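Local structure of pyridoxine 4-oxidase (Mesorhizobium loti, 4HA6) at residues 73-77 / 443-447; 289-293 / 384-389. The protein probably oxidises the 4-hydroxymethyl group of pyridoxine to an aldehyde as a flavin-dependent oxidase of the GMC family, with bound FAD as cofactor. One frame throughout, in Å; residues are numbered along the deposited sequence.

From the N terminus the chain first reaches 73-77, which carries strand 74-75 of a two-stranded antiparallel sheet. Much later comes 289-293, leading into strand 293-302 of the large antiparallel sheet. Contact 2 joins it to 384-389, at the end of strand 383-385, and so closes a loop of 90 residues that holds strands but no helix. Then 443-447 starts on the last residue of strand 441-443 and continues as loop, where contact 1 closes a loop of 365 residues with contact 2 wholly inside it. The contacts touch: Thr443 probably bonds to Asp291 and His446 to His292, so 289-293 backs the loop facing flavin and ligand, while 384-389 packs farther out through Tyr388 and Leu389.

Contact 1. Residues 73-77 / 443-447; sequences HHWAR and THHHP. With FAD (flavin-adenine dinucleotide), chain B; PXM (4-(aminomethyl)-5-(hydroxymethyl)-2-methylpyridin-3-ol), chain J.
The Arg77 guanidinium carries Pro447 on one face, with CD 3.4 Å from Arg77 NH2, and meets the carbonyl of His445 at its edge. That edge contact, Arg77 NH2 to His445 O at 2.8 Å, is a weak hydrogen bond, bent to 121°. The His445 ring carries Thr443 CG2 near the rim of one face and FAD C7M over the centre of the other. At the ring edge His445 ND1 gives a fairly straight hydrogen bond of 3.1 Å to PXM O3, while NE2 shares a water with His74 O and Ala76 N. This is the ligand pocket of a GMC oxidoreductase: PXM sits at the N5 side of the flavin, whose dimethylbenzene methyls cover His445 and Arg77. PXM O3 donates to His444 O (2.8 Å), and His446, its ND1 hydrogen-bonded to His292, turns NE2 to within 2.7 Å of PXM N4. With OG1 anti to its backbone N (chi1 176°), Thr443 accepts from His445 N in an ST turn and bonds to Asp291. Thr443 CB touches Trp75 NE1 obliquely at 3.7 Å, and across the indole CZ3 packs beside Pro447 CB, likewise 3.7 Å. A leucine in place of Arg77 would probably leave His445 O without its N-H partner and Pro447 without the flat group against its ring. Arg77 NE, bonded to Ala76 O (2.9 Å), helps hold the side chain beside FAD C8M.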
# COMPACT_ATOMS: atom_id res chain seq x y z
N HIS A 73 -10.89 -8.19 -10.56
CA HIS A 73 -9.52 -7.73 -10.54
C HIS A 73 -8.62 -8.69 -9.76
O HIS A 73 -9.07 -9.34 -8.81
CB HIS A 73 -9.45 -6.35 -9.89
CG HIS A 73 -10.21 -5.30 -10.64
ND1 HIS A 73 -9.58 -4.31 -11.36
CD2 HIS A 73 -11.54 -5.07 -10.77
CE1 HIS A 73 -10.49 -3.52 -11.92
NE2 HIS A 73 -11.68 -3.96 -11.57
N HIS A 74 -7.36 -8.76 -10.14
CA HIS A 74 -6.41 -9.60 -9.42
C HIS A 74 -5.62 -8.74 -8.44
O HIS A 74 -5.09 -7.71 -8.83
CB HIS A 74 -5.48 -10.32 -10.39
CG HIS A 74 -6.06 -11.60 -10.92
ND1 HIS A 74 -5.63 -12.84 -10.51
CD2 HIS A 74 -7.06 -11.82 -11.81
CE1 HIS A 74 -6.32 -13.77 -11.13
NE2 HIS A 74 -7.20 -13.18 -11.93
N TRP A 75 -5.56 -9.17 -7.18
CA TRP A 75 -4.83 -8.42 -6.15
C TRP A 75 -3.61 -9.18 -5.64
O TRP A 75 -3.72 -10.06 -4.78
CB TRP A 75 -5.75 -8.11 -4.96
CG TRP A 75 -6.67 -6.90 -5.18
CD1 TRP A 75 -6.94 -6.27 -6.37
CD2 TRP A 75 -7.39 -6.17 -4.17
NE1 TRP A 75 -7.80 -5.21 -6.16
CE2 TRP A 75 -8.09 -5.13 -4.82
CE3 TRP A 75 -7.51 -6.31 -2.78
CZ2 TRP A 75 -8.90 -4.22 -4.12
CZ3 TRP A 75 -8.32 -5.41 -2.09
CH2 TRP A 75 -9.01 -4.38 -2.76
N ALA A 76 -2.44 -8.84 -6.18
CA ALA A 76 -1.18 -9.45 -5.75
C ALA A 76 -0.87 -9.09 -4.31
O ALA A 76 -1.03 -7.93 -3.92
CB ALA A 76 -0.03 -9.01 -6.67
N ARG A 77 -0.43 -10.06 -3.51
CA ARG A 77 -0.02 -9.78 -2.14
C ARG A 77 1.18 -10.64 -1.73
O ARG A 77 1.23 -11.83 -2.06
CB ARG A 77 -1.19 -10.01 -1.17
CG ARG A 77 -2.26 -8.91 -1.17
CD ARG A 77 -1.75 -7.63 -0.50
NE ARG A 77 -1.52 -6.54 -1.46
CZ ARG A 77 -1.06 -5.33 -1.12
NH1 ARG A 77 -0.79 -5.06 0.14
NH2 ARG A 77 -0.90 -4.40 -2.05
N THR A 443 -5.84 -1.96 -10.25
CA THR A 443 -5.44 -1.62 -8.88
C THR A 443 -4.03 -1.01 -8.80
O THR A 443 -3.11 -1.45 -9.51
CB THR A 443 -5.53 -2.84 -7.91
OG1 THR A 443 -5.04 -2.46 -6.62
CG2 THR A 443 -4.73 -4.02 -8.41
N HIS A 444 -3.87 -0.02 -7.93
CA HIS A 444 -2.56 0.60 -7.71
C HIS A 444 -1.83 -0.13 -6.58
O HIS A 444 -0.71 0.24 -6.23
CB HIS A 444 -2.78 2.08 -7.35
CG HIS A 444 -1.55 2.95 -7.48
ND1 HIS A 444 -0.27 2.46 -7.47
CD2 HIS A 444 -1.44 4.29 -7.61
CE1 HIS A 444 0.59 3.46 -7.58
NE2 HIS A 444 -0.10 4.58 -7.67
N HIS A 445 -2.48 -1.15 -6.01
CA HIS A 445 -1.99 -2.01 -4.99
C HIS A 445 -1.93 -1.47 -3.61
O HIS A 445 -1.03 -1.78 -2.90
CB HIS A 445 -0.61 -2.57 -5.34
CG HIS A 445 -0.59 -3.35 -6.58
ND1 HIS A 445 -0.20 -2.85 -7.71
CD2 HIS A 445 -1.07 -4.57 -6.87
CE1 HIS A 445 -0.36 -3.71 -8.63
NE2 HIS A 445 -0.90 -4.75 -8.12
N HIS A 446 -2.87 -0.65 -3.21
CA HIS A 446 -2.87 -0.00 -1.90
C HIS A 446 -4.11 -0.31 -1.05
O HIS A 446 -4.74 0.64 -0.55
CB HIS A 446 -2.76 1.52 -2.08
CG HIS A 446 -1.61 1.94 -2.94
ND1 HIS A 446 -1.66 3.07 -3.74
CD2 HIS A 446 -0.40 1.39 -3.14
CE1 HIS A 446 -0.52 3.18 -4.40
NE2 HIS A 446 0.27 2.18 -4.04
N PRO A 447 -4.46 -1.60 -0.88
CA PRO A 447 -5.64 -1.90 -0.05
C PRO A 447 -5.39 -1.53 1.41
O PRO A 447 -4.26 -1.70 1.88
CB PRO A 447 -5.79 -3.42 -0.18
CG PRO A 447 -4.41 -3.92 -0.46
CD PRO A 447 -3.77 -2.83 -1.31
PA FAD B . 1.97 -6.90 4.10
O1A FAD B . 3.31 -6.23 3.86
O2A FAD B . 1.19 -7.41 2.92
O5B FAD B . 2.24 -8.12 5.13
C5B FAD B . 1.29 -9.15 5.43
C4B FAD B . 2.13 -10.35 5.85
O4B FAD B . 1.42 -11.21 6.75
C3B FAD B . 2.50 -11.20 4.63
O3B FAD B . 3.90 -11.50 4.76
C2B FAD B . 1.63 -12.45 4.76
O2B FAD B . 2.29 -13.60 4.19
C1B FAD B . 1.44 -12.57 6.27
N9A FAD B . 0.16 -13.21 6.70
C8A FAD B . -1.07 -12.98 6.19
N7A FAD B . -2.00 -13.73 6.85
C5A FAD B . -1.36 -14.46 7.80
C6A FAD B . -1.75 -15.44 8.84
N6A FAD B . -3.06 -15.81 9.01
N1A FAD B . -0.76 -15.95 9.63
C2A FAD B . 0.53 -15.59 9.48
N3A FAD B . 0.94 -14.69 8.55
C4A FAD B . 0.06 -14.10 7.70
N1 FAD B . 3.50 0.78 -1.65
C2 FAD B . 4.27 1.87 -1.80
O2 FAD B . 4.24 2.75 -0.91
N3 FAD B . 5.04 2.07 -2.89
C4 FAD B . 5.11 1.18 -3.89
O4 FAD B . 5.83 1.38 -4.90
C4X FAD B . 4.29 -0.05 -3.79
N5 FAD B . 4.29 -0.99 -4.76
C5X FAD B . 3.55 -2.12 -4.64
C6 FAD B . 3.56 -3.09 -5.64
C7 FAD B . 2.80 -4.25 -5.51
C7M FAD B . 2.83 -5.29 -6.60
C8 FAD B . 1.97 -4.46 -4.29
C8M FAD B . 1.14 -5.71 -4.15
C9 FAD B . 1.95 -3.49 -3.28
C9A FAD B . 2.71 -2.33 -3.42
N10 FAD B . 2.69 -1.35 -2.42
C10 FAD B . 3.48 -0.20 -2.58
C1' FAD B . 1.86 -1.54 -1.22
C2' FAD B . 2.67 -1.90 0.01
O2' FAD B . 3.62 -2.93 -0.31
C3' FAD B . 1.68 -2.40 1.07
O3' FAD B . 0.65 -1.42 1.22
C4' FAD B . 2.36 -2.66 2.40
O4' FAD B . 3.42 -3.61 2.18
C5' FAD B . 1.36 -3.18 3.44
O5' FAD B . 2.11 -3.80 4.49
P FAD B . 1.33 -4.57 5.66
O1P FAD B . 2.26 -4.81 6.84
O2P FAD B . -0.01 -3.91 5.90
O3P FAD B . 0.98 -5.97 4.96
N1 PXM J . 2.61 1.52 -10.77
C2 PXM J . 1.91 0.65 -10.04
C2A PXM J . 0.89 -0.26 -10.65
C3 PXM J . 2.17 0.64 -8.68
O3 PXM J . 1.48 -0.24 -7.88
C4 PXM J . 3.12 1.50 -8.09
C5 PXM J . 3.83 2.40 -8.94
C5A PXM J . 4.90 3.39 -8.52
O5 PXM J . 4.89 3.83 -7.20
C6 PXM J . 3.53 2.37 -10.31
C4A PXM J . 3.32 1.40 -6.61
N4 PXM J . 2.10 1.41 -5.85
O HOH W 1 -6.62 -4.52 -11.24
O HOH W 2 -2.59 -7.33 -8.87

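Contact 2. Residues 289-293 / 384-389; sequences LQDHL and IDPAYL
Leu293 CD2 sits over the centre of the Tyr388 ring, 3.5 Å from its centroid and only 9° off the normal, a CH-pi contact. Pro386 CB covers the opposite face, clamping the phenol from both sides. The other methyl of Leu293, CD1, meets Leu389 CD1 at 3.6 Å and widens the apolar patch toward Phe398 of helix 392-409. Beyond the proline, Leu289 CD2 rests on Pro386 CA (3.8 Å) and reaches Ile384 CG2 at 4.1 Å. Further out the backbones are joined by one water, which donates to Leu289 O and to Pro386 O, and an Asx turn, with Asp385 OD2 accepting from Ala387 N, shapes the bend ahead of Tyr388. At the far end of the ring Tyr388 OH donates to Asp291 OD2 in the ring plane; the modelled 2.4 Å is very short and its exact length doubtful. Asp291 reaches the phenol with CG anti to its backbone N (chi1 179°), its carboxylate turned 45° from the ring. Its OD1 accepts from His446 N, making Asp291 second shell to a PXM-binding histidine where 289-293 leads into strand 293-302 of the six-stranded antiparallel sheet, in keeping with the substrate-binding domain of a GMC oxidoreductase.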
# COMPACT_ATOMS: atom_id res chain seq x y z
N LEU A 289 -13.15 -0.64 3.30
CA LEU A 289 -12.06 -1.06 2.39
C LEU A 289 -11.82 -0.01 1.31
O LEU A 289 -12.75 0.37 0.58
CB LEU A 289 -12.34 -2.41 1.72
CG LEU A 289 -11.40 -2.76 0.54
CD1 LEU A 289 -10.01 -3.04 1.05
CD2 LEU A 289 -11.89 -3.95 -0.31
N GLN A 290 -10.57 0.44 1.19
CA GLN A 290 -10.18 1.41 0.15
C GLN A 290 -9.01 0.90 -0.67
O GLN A 290 -8.22 0.09 -0.20
CB GLN A 290 -9.78 2.74 0.80
CG GLN A 290 -10.92 3.42 1.53
CD GLN A 290 -10.42 4.40 2.56
OE1 GLN A 290 -9.83 5.43 2.22
NE2 GLN A 290 -10.58 4.05 3.84
N ASP A 291 -8.87 1.41 -1.89
CA ASP A 291 -7.72 1.09 -2.74
C ASP A 291 -7.58 2.22 -3.76
O ASP A 291 -8.52 3.00 -3.97
CB ASP A 291 -7.92 -0.26 -3.43
CG ASP A 291 -6.76 -0.64 -4.36
OD1 ASP A 291 -5.59 -0.28 -4.07
OD2 ASP A 291 -7.03 -1.34 -5.37
N HIS A 292 -6.39 2.35 -4.35
CA HIS A 292 -6.18 3.33 -5.42
C HIS A 292 -6.35 2.60 -6.75
O HIS A 292 -6.05 1.41 -6.84
CB HIS A 292 -4.76 3.92 -5.38
CG HIS A 292 -4.58 5.04 -4.40
ND1 HIS A 292 -3.56 5.05 -3.47
CD2 HIS A 292 -5.25 6.20 -4.23
CE1 HIS A 292 -3.63 6.16 -2.76
NE2 HIS A 292 -4.65 6.88 -3.20
N LEU A 293 -6.83 3.33 -7.76
CA LEU A 293 -6.85 2.84 -9.14
C LEU A 293 -5.89 3.65 -10.02
O LEU A 293 -5.64 4.84 -9.76
CB LEU A 293 -8.26 2.95 -9.73
CG LEU A 293 -9.30 1.98 -9.19
CD1 LEU A 293 -10.70 2.41 -9.60
CD2 LEU A 293 -8.99 0.58 -9.71
N ILE A 384 -14.13 -10.16 -1.77
CA ILE A 384 -13.54 -8.82 -1.78
C ILE A 384 -14.27 -7.94 -2.79
O ILE A 384 -14.22 -8.18 -4.00
CB ILE A 384 -12.05 -8.89 -2.18
CG1 ILE A 384 -11.26 -9.74 -1.19
CG2 ILE A 384 -11.45 -7.48 -2.30
CD1 ILE A 384 -9.94 -10.28 -1.76
N ASP A 385 -14.97 -6.93 -2.28
CA ASP A 385 -15.66 -5.98 -3.15
C ASP A 385 -15.12 -4.59 -2.91
O ASP A 385 -15.61 -3.89 -2.03
CB ASP A 385 -17.17 -6.00 -2.87
CG ASP A 385 -17.92 -4.89 -3.62
OD1 ASP A 385 -19.04 -4.52 -3.19
OD2 ASP A 385 -17.39 -4.38 -4.63
N PRO A 386 -14.12 -4.16 -3.71
CA PRO A 386 -13.54 -2.84 -3.51
C PRO A 386 -14.51 -1.70 -3.86
O PRO A 386 -14.18 -0.56 -3.53
CB PRO A 386 -12.34 -2.82 -4.48
CG PRO A 386 -12.64 -3.91 -5.49
CD PRO A 386 -13.41 -4.94 -4.73
N ALA A 387 -15.65 -2.00 -4.49
CA ALA A 387 -16.63 -0.98 -4.90
C ALA A 387 -16.00 0.11 -5.76
O ALA A 387 -16.25 1.30 -5.57
CB ALA A 387 -17.32 -0.35 -3.69
N TYR A 388 -15.17 -0.31 -6.72
CA TYR A 388 -14.44 0.65 -7.54
C TYR A 388 -15.40 1.57 -8.30
O TYR A 388 -16.42 1.11 -8.84
CB TYR A 388 -13.53 -0.07 -8.54
CG TYR A 388 -12.26 -0.70 -8.00
CD1 TYR A 388 -11.81 -1.92 -8.50
CD2 TYR A 388 -11.46 -0.05 -7.04
CE1 TYR A 388 -10.64 -2.49 -8.07
CE2 TYR A 388 -10.27 -0.64 -6.59
CZ TYR A 388 -9.87 -1.87 -7.11
OH TYR A 388 -8.71 -2.50 -6.72
N LEU A 389 -15.06 2.85 -8.35
CA LEU A 389 -15.83 3.85 -9.12
C LEU A 389 -17.33 3.88 -8.83
O LEU A 389 -18.13 4.02 -9.75
CB LEU A 389 -15.61 3.64 -10.62
CG LEU A 389 -14.42 4.33 -11.29
CD1 LEU A 389 -13.36 4.79 -10.29
CD2 LEU A 389 -13.80 3.45 -12.38
O HOH W 3 -12.30 0.41 -1.94